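Local coordinates for Chains: A (Unidentified, PDB 6ZM9), which is a phage-encoded SAM lyase that probably cleaves S-adenosylmethionine to 5'-methylthioadenosine and L-homoserine lactone, at residues Q92-G95 / K96-E100. Sequence-based numbering, arbitrary orientation.
Sequences QALG and KELRE. With PO4 (phosphate ion), chain B.
Leu94 and Leu98 meet one turn apart, CD1 of Leu94 lying 3.8 Å from CD1 of Leu98. With chi1 at 171°, CG of Leu94 points opposite to its amide nitrogen, and CD1 leans on Leu98. CG of Leu98 also sits 3.3 Å from O of Leu94. The pair is buried against strands 11-21 and 66-77, on Ile15, Val17, Ile74 and Ile76, and against helix 29-43.

Four backbone hydrogen bonds, from N of residue i+4 to O of residue i, tie the turns together. Lys96 N donates to Gln92 O at 2.9 Å, and Glu97 N to Ala93 O at 3.0 Å. Leu98 N reaches Leu94 O at 2.9 Å. Arg99 N meets Gly95 O at 3.0 Å. This is regular alpha-helix, the C-terminal half of helix 84-101, which packs on the antiparallel sheet.

The polar ends turn to other partners. Lys96 NZ hydrogen-bonds Ser1 O of the second subunit, so this side of the helix faces the subunit interface. Arg99 meets a phosphate ion, probably a crystallisation additive, with its guanidinium edge. Arg99 NH1 donates to phosphate O1 at 3.0 Å, and Arg99 NH2 to phosphate O3 at 2.7 Å. Arg99 NH1 also hydrogen-bonds Gln104 O, and Trp127 NE1 holds the same phosphate.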
ATOM      1  N   GLN A  92     -14.679   7.879   9.308  1.00 14.28           N
ATOM      2  CA  GLN A  92     -14.270   8.703  10.445  1.00 15.74           C
ATOM      3  C   GLN A  92     -14.659   8.046  11.755  1.00 14.26           C
ATOM      4  O   GLN A  92     -13.872   7.996  12.710  1.00 14.65           O
ATOM      5  CB  GLN A  92     -14.951  10.068  10.332  1.00 17.44           C
ATOM      6  CG  GLN A  92     -14.327  11.000   9.313  1.00 23.70           C
ATOM      7  CD  GLN A  92     -15.146  12.267   9.153  1.00 32.13           C
ATOM      8  OE1 GLN A  92     -16.361  12.259   9.322  1.00 36.38           O
ATOM      9  NE2 GLN A  92     -14.479  13.360   8.822  1.00 37.93           N
ATOM     10  N   ALA A  93     -15.882   7.519  11.826  1.00 13.97           N
ATOM     11  CA  ALA A  93     -16.334   6.875  13.050  1.00 14.10           C
ATOM     12  C   ALA A  93     -15.517   5.622  13.341  1.00 12.61           C
ATOM     13  O   ALA A  93     -15.207   5.329  14.499  1.00 14.01           O
ATOM     14  CB  ALA A  93     -17.820   6.532  12.939  1.00 15.31           C
ATOM     15  N   LEU A  94     -15.185   4.861  12.297  1.00 12.71           N
ATOM     16  CA  LEU A  94     -14.331   3.695  12.476  1.00 12.06           C
ATOM     17  C   LEU A  94     -12.974   4.091  13.041  1.00 12.62           C
ATOM     18  O   LEU A  94     -12.479   3.480  13.992  1.00 12.20           O
ATOM     19  CB  LEU A  94     -14.190   2.969  11.138  1.00 13.16           C
ATOM     20  CG  LEU A  94     -13.156   1.838  11.061  1.00 12.57           C
ATOM     21  CD1 LEU A  94     -13.457   0.689  12.022  1.00 13.67           C
ATOM     22  CD2 LEU A  94     -13.083   1.325   9.624  1.00 14.78           C
ATOM     23  N   GLY A  95     -12.338   5.104  12.443  1.00 12.07           N
ATOM     24  CA  GLY A  95     -11.046   5.549  12.949  1.00 12.56           C
ATOM     25  C   GLY A  95     -11.106   6.026  14.390  1.00 12.02           C
ATOM     26  O   GLY A  95     -10.208   5.735  15.186  1.00 12.39           O
ATOM     27  N   LYS A  96     -12.161   6.776  14.739  1.00 11.90           N
ATOM     28  CA  LYS A  96     -12.293   7.268  16.106  1.00 13.12           C
ATOM     29  C   LYS A  96     -12.457   6.121  17.086  1.00 12.58           C
ATOM     30  O   LYS A  96     -11.858   6.134  18.168  1.00 13.47           O
ATOM     31  CB  LYS A  96     -13.480   8.221  16.215  1.00 16.12           C
ATOM     32  CG  LYS A  96     -13.211   9.574  15.634  1.00 24.48           C
ATOM     33  CD  LYS A  96     -14.287  10.565  16.028  1.00 32.41           C
ATOM     34  CE  LYS A  96     -13.669  11.937  16.325  1.00 40.08           C
ATOM     35  NZ  LYS A  96     -14.223  12.615  17.542  1.00 45.22           N
ATOM     36  N   GLU A  97     -13.216   5.088  16.719  1.00 12.12           N
ATOM     37  CA  GLU A  97     -13.392   3.971  17.641  1.00 12.02           C
ATOM     38  C   GLU A  97     -12.123   3.126  17.738  1.00 11.69           C
ATOM     39  O   GLU A  97     -11.775   2.651  18.824  1.00 12.67           O
ATOM     40  CB  GLU A  97     -14.594   3.123  17.263  1.00 14.44           C
ATOM     41  CG  GLU A  97     -14.938   2.105  18.351  1.00 16.48           C
ATOM     42  CD  GLU A  97     -15.350   2.746  19.681  1.00 19.08           C
ATOM     43  OE1 GLU A  97     -16.252   3.607  19.665  1.00 22.53           O
ATOM     44  OE2 GLU A  97     -14.772   2.395  20.745  1.00 19.98           O
ATOM     45  N   LEU A  98     -11.413   2.922  16.620  1.00 11.24           N
ATOM     46  CA  LEU A  98     -10.139   2.207  16.685  1.00 11.26           C
ATOM     47  C   LEU A  98      -9.148   2.921  17.597  1.00 11.31           C
ATOM     48  O   LEU A  98      -8.409   2.272  18.344  1.00 12.75           O
ATOM     49  CB  LEU A  98      -9.544   2.047  15.283  1.00 11.70           C
ATOM     50  CG  LEU A  98     -10.270   1.034  14.394  1.00 11.55           C
ATOM     51  CD1 LEU A  98      -9.807   1.194  12.954  1.00 13.31           C
ATOM     52  CD2 LEU A  98     -10.107  -0.398  14.873  1.00 13.45           C
ATOM     53  N   ARG A  99      -9.117   4.258  17.550  1.00 10.99           N
ATOM     54  CA  ARG A  99      -8.201   4.985  18.423  1.00 11.07           C
ATOM     55  C   ARG A  99      -8.484   4.669  19.888  1.00 12.39           C
ATOM     56  O   ARG A  99      -7.563   4.419  20.670  1.00 13.65           O
ATOM     57  CB  ARG A  99      -8.291   6.499  18.194  1.00 12.03           C
ATOM     58  CG  ARG A  99      -7.182   7.255  18.958  1.00 12.89           C
ATOM     59  CD  ARG A  99      -7.611   8.547  19.614  1.00 13.66           C
ATOM     60  NE  ARG A  99      -8.745   8.392  20.525  1.00 14.37           N
ATOM     61  CZ  ARG A  99      -8.685   7.912  21.770  1.00 12.69           C
ATOM     62  NH1 ARG A  99      -7.537   7.510  22.309  1.00 13.66           N
ATOM     63  NH2 ARG A  99      -9.802   7.820  22.477  1.00 13.89           N
ATOM     64  N   GLU A 100      -9.763   4.714  20.281  1.00 11.81           N
ATOM     65  CA  GLU A 100     -10.133   4.390  21.653  1.00 12.32           C
ATOM     66  C   GLU A 100      -9.808   2.937  21.978  1.00 13.28           C
ATOM     67  O   GLU A 100      -9.233   2.627  23.027  1.00 13.76           O
ATOM     68  CB  GLU A 100     -11.630   4.624  21.847  1.00 13.88           C
ATOM     69  CG  GLU A 100     -12.120   4.077  23.190  1.00 13.67           C
ATOM     70  CD  GLU A 100     -13.601   4.277  23.461  1.00 15.57           C
ATOM     71  OE1 GLU A 100     -14.178   5.267  22.982  1.00 19.07           O
ATOM     72  OE2 GLU A 100     -14.209   3.449  24.182  1.00 16.62           O
TER
HETATM   73  P   PO4 B 201      -8.830   5.796  25.482  0.50 14.69           P
HETATM   74  O1  PO4 B 201      -7.632   6.679  25.201  0.50 17.93           O
HETATM   75  O2  PO4 B 201      -9.063   5.899  26.979  0.50 17.58           O
HETATM   76  O3  PO4 B 201     -10.018   6.322  24.717  0.50 14.47           O
HETATM   77  O4  PO4 B 201      -8.543   4.363  25.066  0.50 16.55           O